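Local coordinates for protein LAIR1 ecotodomain from MGD21 antibody (Homo sapiens, PDB 7JZK) that forms an immunoglobulin-like ectodomain, carried as an insertion in a malaria antibody, that binds the V2 domain of a Plasmodium RIFIN, at residues A[14-17]-A[21-24]; A[24-29]-A[35-40]. All blocks are in the same frame, centred on the assembly; numbering follows the deposited sequence.

Overall arrangement
Both contacts join opposite layers of one immunoglobulin sandwich, and both draw on strand 22-28. Contact 1 sets the start of that strand against the short strand 15-16, about 13 Å (centre to centre) from the middle of the chain. Contact 2 takes over where contact 1 stops, at the shared residue Phe24, and sets the rest of the strand against strand 34-38, only about 2 Å from the chain centre. The two contact centres lie about 15 Å apart. They differ in their surroundings: segment 35-40 of contact 2 also meets the Rifin chain, whereas the segments of contact 1 touch no other protein chain of the assembly.

Contact 1 (A[14-17]-A[21-24]); sequences TVIP and HVTF
Ile16 reaches across to Val22 where the edge of an immunoglobulin sandwich closes. The short strand 15-16 belongs to one sheet, where it runs parallel to strand 85-97, the usual place of an A' strand. Strand 22-28, the B strand, lies in the other sheet. The chain returns from one to the other within a few residues, so two strands close in sequence face each other across the sandwich, and a pair of branched side chains meets between them.

Followed outward from CB, which is directed at the opposing segment, Ile16 divides into two branches with different partners. The CG2 methyl rests against the main chain of the other segment, with Ile16 CG2 3.5 Å from His21 O, a van der Waals approach to a backbone oxygen. The CG1 branch, placed beside the backbone N by a chi1 of -57°, meets hydrocarbon instead. Ile16 CG1 is 3.7 Å from Val22 CG2, and just as close to Val22 CB.

Val22 answers with its CB and its CG2 methyl. Its chi1 of 72° sends CG2 anti to the backbone N, where it faces the isoleucine. The two side chains therefore meet at a slant, branch against branch.

The backbones of the two segments are bonded to other strands: Ile16 pairs with Val96 and Lys98, and Val22 with Ile65. Val68, from a loop, packs on both Ile16 and Val22, and Leu95 adds to the apolar lining around Ile16. At the end of the isoleucine, CD1 touches a polar and an apolar neighbour at once, with Ile16 CD1 3.6 Å from His21 O and 3.8 Å from Val22 CG2.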
loop_
_atom_site.group_PDB
_atom_site.type_symbol
_atom_site.label_atom_id
_atom_site.label_comp_id
_atom_site.label_asym_id
_atom_site.label_seq_id
_atom_site.Cartn_x
_atom_site.Cartn_y
_atom_site.Cartn_z
ATOM N N THR A 14 20.825 0.651 -15.341
ATOM C CA THR A 14 19.880 -0.450 -15.221
ATOM C C THR A 14 20.505 -1.727 -14.677
ATOM O O THR A 14 19.766 -2.627 -14.255
ATOM C CB THR A 14 19.240 -0.763 -16.564
ATOM O OG1 THR A 14 20.274 -0.996 -17.530
ATOM C CG2 THR A 14 18.368 0.394 -16.982
ATOM N N VAL A 15 21.829 -1.849 -14.724
ATOM C CA VAL A 15 22.535 -3.017 -14.210
ATOM C C VAL A 15 23.266 -2.613 -12.946
ATOM O O VAL A 15 24.135 -1.730 -12.969
ATOM C CB VAL A 15 23.487 -3.628 -15.244
ATOM C CG1 VAL A 15 23.976 -4.988 -14.752
ATOM C CG2 VAL A 15 22.727 -3.792 -16.563
ATOM N N ILE A 16 22.877 -3.227 -11.834
ATOM C CA ILE A 16 23.404 -2.900 -10.518
ATOM C C ILE A 16 24.011 -4.159 -9.941
ATOM O O ILE A 16 23.364 -5.212 -9.945
ATOM C CB ILE A 16 22.314 -2.338 -9.586
ATOM C CG1 ILE A 16 21.670 -1.090 -10.226
ATOM C CG2 ILE A 16 22.880 -2.061 -8.191
ATOM C CD1 ILE A 16 22.642 0.053 -10.535
ATOM N N PRO A 17 25.260 -4.130 -9.469
ATOM C CA PRO A 17 25.797 -5.292 -8.759
ATOM C C PRO A 17 25.054 -5.511 -7.456
ATOM O O PRO A 17 24.651 -4.558 -6.777
ATOM C CB PRO A 17 27.258 -4.921 -8.507
ATOM C CG PRO A 17 27.261 -3.409 -8.527
ATOM C CD PRO A 17 26.222 -3.019 -9.530
ATOM N N HIS A 21 23.853 0.404 -4.749
ATOM C CA HIS A 21 22.737 1.342 -4.722
ATOM C C HIS A 21 22.190 1.566 -6.126
ATOM O O HIS A 21 22.845 1.263 -7.124
ATOM C CB HIS A 21 23.182 2.668 -4.088
ATOM C CG HIS A 21 24.217 3.400 -4.886
ATOM N ND1 HIS A 21 25.568 3.147 -4.757
ATOM C CD2 HIS A 21 24.107 4.393 -5.804
ATOM C CE1 HIS A 21 26.243 3.940 -5.573
ATOM N NE2 HIS A 21 25.380 4.705 -6.219
ATOM N N VAL A 22 20.952 2.067 -6.191
ATOM C CA VAL A 22 20.335 2.508 -7.440
ATOM C C VAL A 22 19.304 3.572 -7.101
ATOM O O VAL A 22 18.740 3.574 -6.010
ATOM C CB VAL A 22 19.695 1.332 -8.219
ATOM C CG1 VAL A 22 18.436 0.845 -7.530
ATOM C CG2 VAL A 22 19.358 1.748 -9.646
ATOM N N THR A 23 19.099 4.523 -8.015
ATOM C CA THR A 23 18.082 5.552 -7.822
ATOM C C THR A 23 17.215 5.695 -9.069
ATOM O O THR A 23 17.728 5.938 -10.168
ATOM C CB THR A 23 18.708 6.906 -7.478
ATOM O OG1 THR A 23 19.730 6.723 -6.489
ATOM C CG2 THR A 23 17.637 7.843 -6.924
ATOM N N PHE A 24 15.901 5.579 -8.887
ATOM C CA PHE A 24 14.941 5.823 -9.951
ATOM C C PHE A 24 14.534 7.281 -9.886
ATOM O O PHE A 24 14.086 7.756 -8.838
ATOM C CB PHE A 24 13.710 4.925 -9.792
ATOM C CG PHE A 24 14.018 3.468 -9.892
ATOM C CD1 PHE A 24 14.212 2.714 -8.757
ATOM C CD2 PHE A 24 14.167 2.868 -11.123
ATOM C CE1 PHE A 24 14.526 1.380 -8.840
ATOM C CE2 PHE A 24 14.467 1.533 -11.221
ATOM C CZ PHE A 24 14.656 0.786 -10.073
#

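Contact 2 (A[24-29]-A[35-40]); sequences FVCRGP and FRLERE
Cys26 CB lies over one face of the Phe35 ring and makes the closest approach between segments 24-29 and 35-40. The axes of strand segments 24-28 and 35-38, in opposite sheets, pass 8.6 Å apart at 133° between their directions, and side chains fill the gap.

The aromatic interactions come first. Cys26 CB forms a CH-pi contact, 3.6 Å from the Phe35 ring centroid and 27° off the ring normal. It is displaced toward the rim, over the CD2-CE2 side, with Cys26 CB 3.3 Å from Phe35 CE2. The sulfur adds a looser sulfur-aromatic contact: Cys26 SG lies obliquely, 4.9 Å from the centroid of the Phe35 ring. A chi1 of -67° sets SG anti to the carbonyl carbon, and there it is bonded to Cys78 SG in the disulfide.

Backbone meets the same ring. Cys26 O is 3.4 Å from Phe35 CZ. At the edge, Gly28 N lies in the ring plane, 3.5 Å from Phe35 CZ, and the carbonyl carbon of Arg27 approaches the same atom. The phenyl group is thus fitted along the main chain from Cys26 to Gly28, with its tip beside a residue that has no side chain.

Aliphatic packing continues the interface at Leu37. Leu37 CD1 is 4.2 Å from Phe24 CB and 4.4 Å from Cys26 SG, while Leu37 CD2 meets the Phe24 ring obliquely. Phe76 also packs on Leu37, and its ring meets that of Phe24.

Segment 35-40 has a second role, since Arg36, Leu37, Glu38 and Arg39 all pack on the Rifin chain. Internally, the Cys26-Cys78 disulfide, embedded among Phe35, Leu37 and Ile8, is the intersheet bridge between the B and F strands that marks the core of the immunoglobulin fold.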
loop_
_atom_site.group_PDB
_atom_site.type_symbol
_atom_site.label_atom_id
_atom_site.label_comp_id
_atom_site.label_asym_id
_atom_site.label_seq_id
_atom_site.Cartn_x
_atom_site.Cartn_y
_atom_site.Cartn_z
ATOM N N PHE A 24 15.901 5.579 -8.887
ATOM C CA PHE A 24 14.941 5.823 -9.951
ATOM C C PHE A 24 14.534 7.281 -9.886
ATOM O O PHE A 24 14.086 7.756 -8.838
ATOM C CB PHE A 24 13.710 4.925 -9.792
ATOM C CG PHE A 24 14.018 3.468 -9.892
ATOM C CD1 PHE A 24 14.212 2.714 -8.757
ATOM C CD2 PHE A 24 14.167 2.868 -11.123
ATOM C CE1 PHE A 24 14.526 1.380 -8.840
ATOM C CE2 PHE A 24 14.467 1.533 -11.221
ATOM C CZ PHE A 24 14.656 0.786 -10.073
ATOM N N VAL A 25 14.666 7.971 -11.013
ATOM C CA VAL A 25 14.343 9.387 -11.159
ATOM C C VAL A 25 13.120 9.494 -12.054
ATOM O O VAL A 25 13.137 9.044 -13.211
ATOM C CB VAL A 25 15.519 10.191 -11.741
ATOM C CG1 VAL A 25 15.202 11.683 -11.726
ATOM C CG2 VAL A 25 16.811 9.892 -10.976
ATOM N N CYS A 26 12.051 10.041 -11.493
ATOM C CA CYS A 26 10.794 10.256 -12.184
ATOM C C CYS A 26 10.675 11.731 -12.535
ATOM O O CYS A 26 10.821 12.592 -11.660
ATOM C CB CYS A 26 9.627 9.828 -11.301
ATOM S SG CYS A 26 9.563 8.083 -10.987
ATOM N N ARG A 27 10.438 12.022 -13.807
ATOM C CA ARG A 27 10.347 13.399 -14.273
ATOM C C ARG A 27 9.005 13.657 -14.923
ATOM O O ARG A 27 8.513 12.836 -15.707
ATOM C CB ARG A 27 11.477 13.748 -15.225
ATOM C CG ARG A 27 12.759 14.043 -14.475
ATOM C CD ARG A 27 13.812 14.608 -15.384
ATOM N NE ARG A 27 15.138 14.034 -15.145
ATOM C CZ ARG A 27 15.511 12.792 -15.446
ATOM N NH1 ARG A 27 16.751 12.397 -15.181
ATOM N NH2 ARG A 27 14.654 11.934 -15.994
ATOM N N GLY A 28 8.427 14.799 -14.559
ATOM C CA GLY A 28 7.194 15.281 -15.126
ATOM C C GLY A 28 7.186 16.801 -15.257
ATOM O O GLY A 28 8.235 17.472 -15.261
ATOM N N PRO A 29 5.989 17.360 -15.412
ATOM C CA PRO A 29 5.841 18.811 -15.559
ATOM C C PRO A 29 5.958 19.495 -14.201
ATOM O O PRO A 29 6.091 18.845 -13.164
ATOM C CB PRO A 29 4.429 18.954 -16.137
ATOM C CG PRO A 29 3.682 17.780 -15.518
ATOM C CD PRO A 29 4.695 16.662 -15.459
ATOM N N PHE A 35 4.430 11.975 -6.933
ATOM C CA PHE A 35 4.988 10.966 -7.817
ATOM C C PHE A 35 4.777 9.595 -7.186
ATOM O O PHE A 35 5.045 9.420 -5.994
ATOM C CB PHE A 35 6.480 11.190 -8.017
ATOM C CG PHE A 35 6.820 11.759 -9.332
ATOM C CD1 PHE A 35 7.316 13.045 -9.431
ATOM C CD2 PHE A 35 6.593 11.035 -10.479
ATOM C CE1 PHE A 35 7.618 13.589 -10.669
ATOM C CE2 PHE A 35 6.884 11.557 -11.704
ATOM C CZ PHE A 35 7.403 12.839 -11.807
ATOM N N ARG A 36 4.334 8.620 -7.982
ATOM C CA ARG A 36 4.179 7.239 -7.536
ATOM C C ARG A 36 5.033 6.338 -8.418
ATOM O O ARG A 36 4.871 6.330 -9.651
ATOM C CB ARG A 36 2.718 6.799 -7.604
ATOM C CG ARG A 36 2.461 5.304 -7.594
ATOM C CD ARG A 36 0.968 5.025 -7.400
ATOM N NE ARG A 36 0.428 5.667 -6.202
ATOM C CZ ARG A 36 -0.848 5.591 -5.820
ATOM N NH1 ARG A 36 -1.729 4.899 -6.544
ATOM N NH2 ARG A 36 -1.252 6.203 -4.712
ATOM N N LEU A 37 5.901 5.557 -7.777
ATOM C CA LEU A 37 6.777 4.602 -8.436
ATOM C C LEU A 37 6.160 3.224 -8.296
ATOM O O LEU A 37 5.941 2.760 -7.170
ATOM C CB LEU A 37 8.173 4.637 -7.832
ATOM C CG LEU A 37 9.115 3.538 -8.290
ATOM C CD1 LEU A 37 9.631 3.838 -9.700
ATOM C CD2 LEU A 37 10.267 3.527 -7.301
ATOM N N GLU A 38 5.801 2.658 -9.433
ATOM C CA GLU A 38 5.083 1.378 -9.441
ATOM C C GLU A 38 6.000 0.256 -9.880
ATOM O O GLU A 38 6.942 0.511 -10.610
ATOM C CB GLU A 38 3.903 1.459 -10.399
ATOM C CG GLU A 38 2.693 2.212 -9.904
ATOM C CD GLU A 38 1.569 2.141 -10.920
ATOM O OE1 GLU A 38 0.557 2.815 -10.736
ATOM O OE2 GLU A 38 1.719 1.404 -11.892
ATOM N N ARG A 39 5.717 -0.944 -9.408
ATOM C CA ARG A 39 6.459 -2.131 -9.861
ATOM C C ARG A 39 5.710 -2.736 -11.041
ATOM O O ARG A 39 4.867 -2.068 -11.608
ATOM C CB ARG A 39 6.613 -3.118 -8.708
ATOM C CG ARG A 39 7.433 -2.599 -7.540
ATOM C CD ARG A 39 8.511 -3.599 -7.189
ATOM N NE ARG A 39 9.342 -3.890 -8.345
ATOM C CZ ARG A 39 10.374 -4.719 -8.344
ATOM N NH1 ARG A 39 10.723 -5.350 -7.239
ATOM N NH2 ARG A 39 11.055 -4.914 -9.453
ATOM N N GLU A 40 5.989 -3.983 -11.353
ATOM C CA GLU A 40 5.310 -4.680 -12.469
ATOM C C GLU A 40 3.808 -4.711 -12.192
ATOM O O GLU A 40 3.041 -4.817 -13.138
ATOM C CB GLU A 40 5.897 -6.079 -12.610
ATOM C CG GLU A 40 7.180 -6.279 -11.831
ATOM C CD GLU A 40 6.975 -6.621 -10.366
ATOM O OE1 GLU A 40 5.867 -7.044 -10.014
ATOM O OE2 GLU A 40 7.917 -6.441 -9.585
#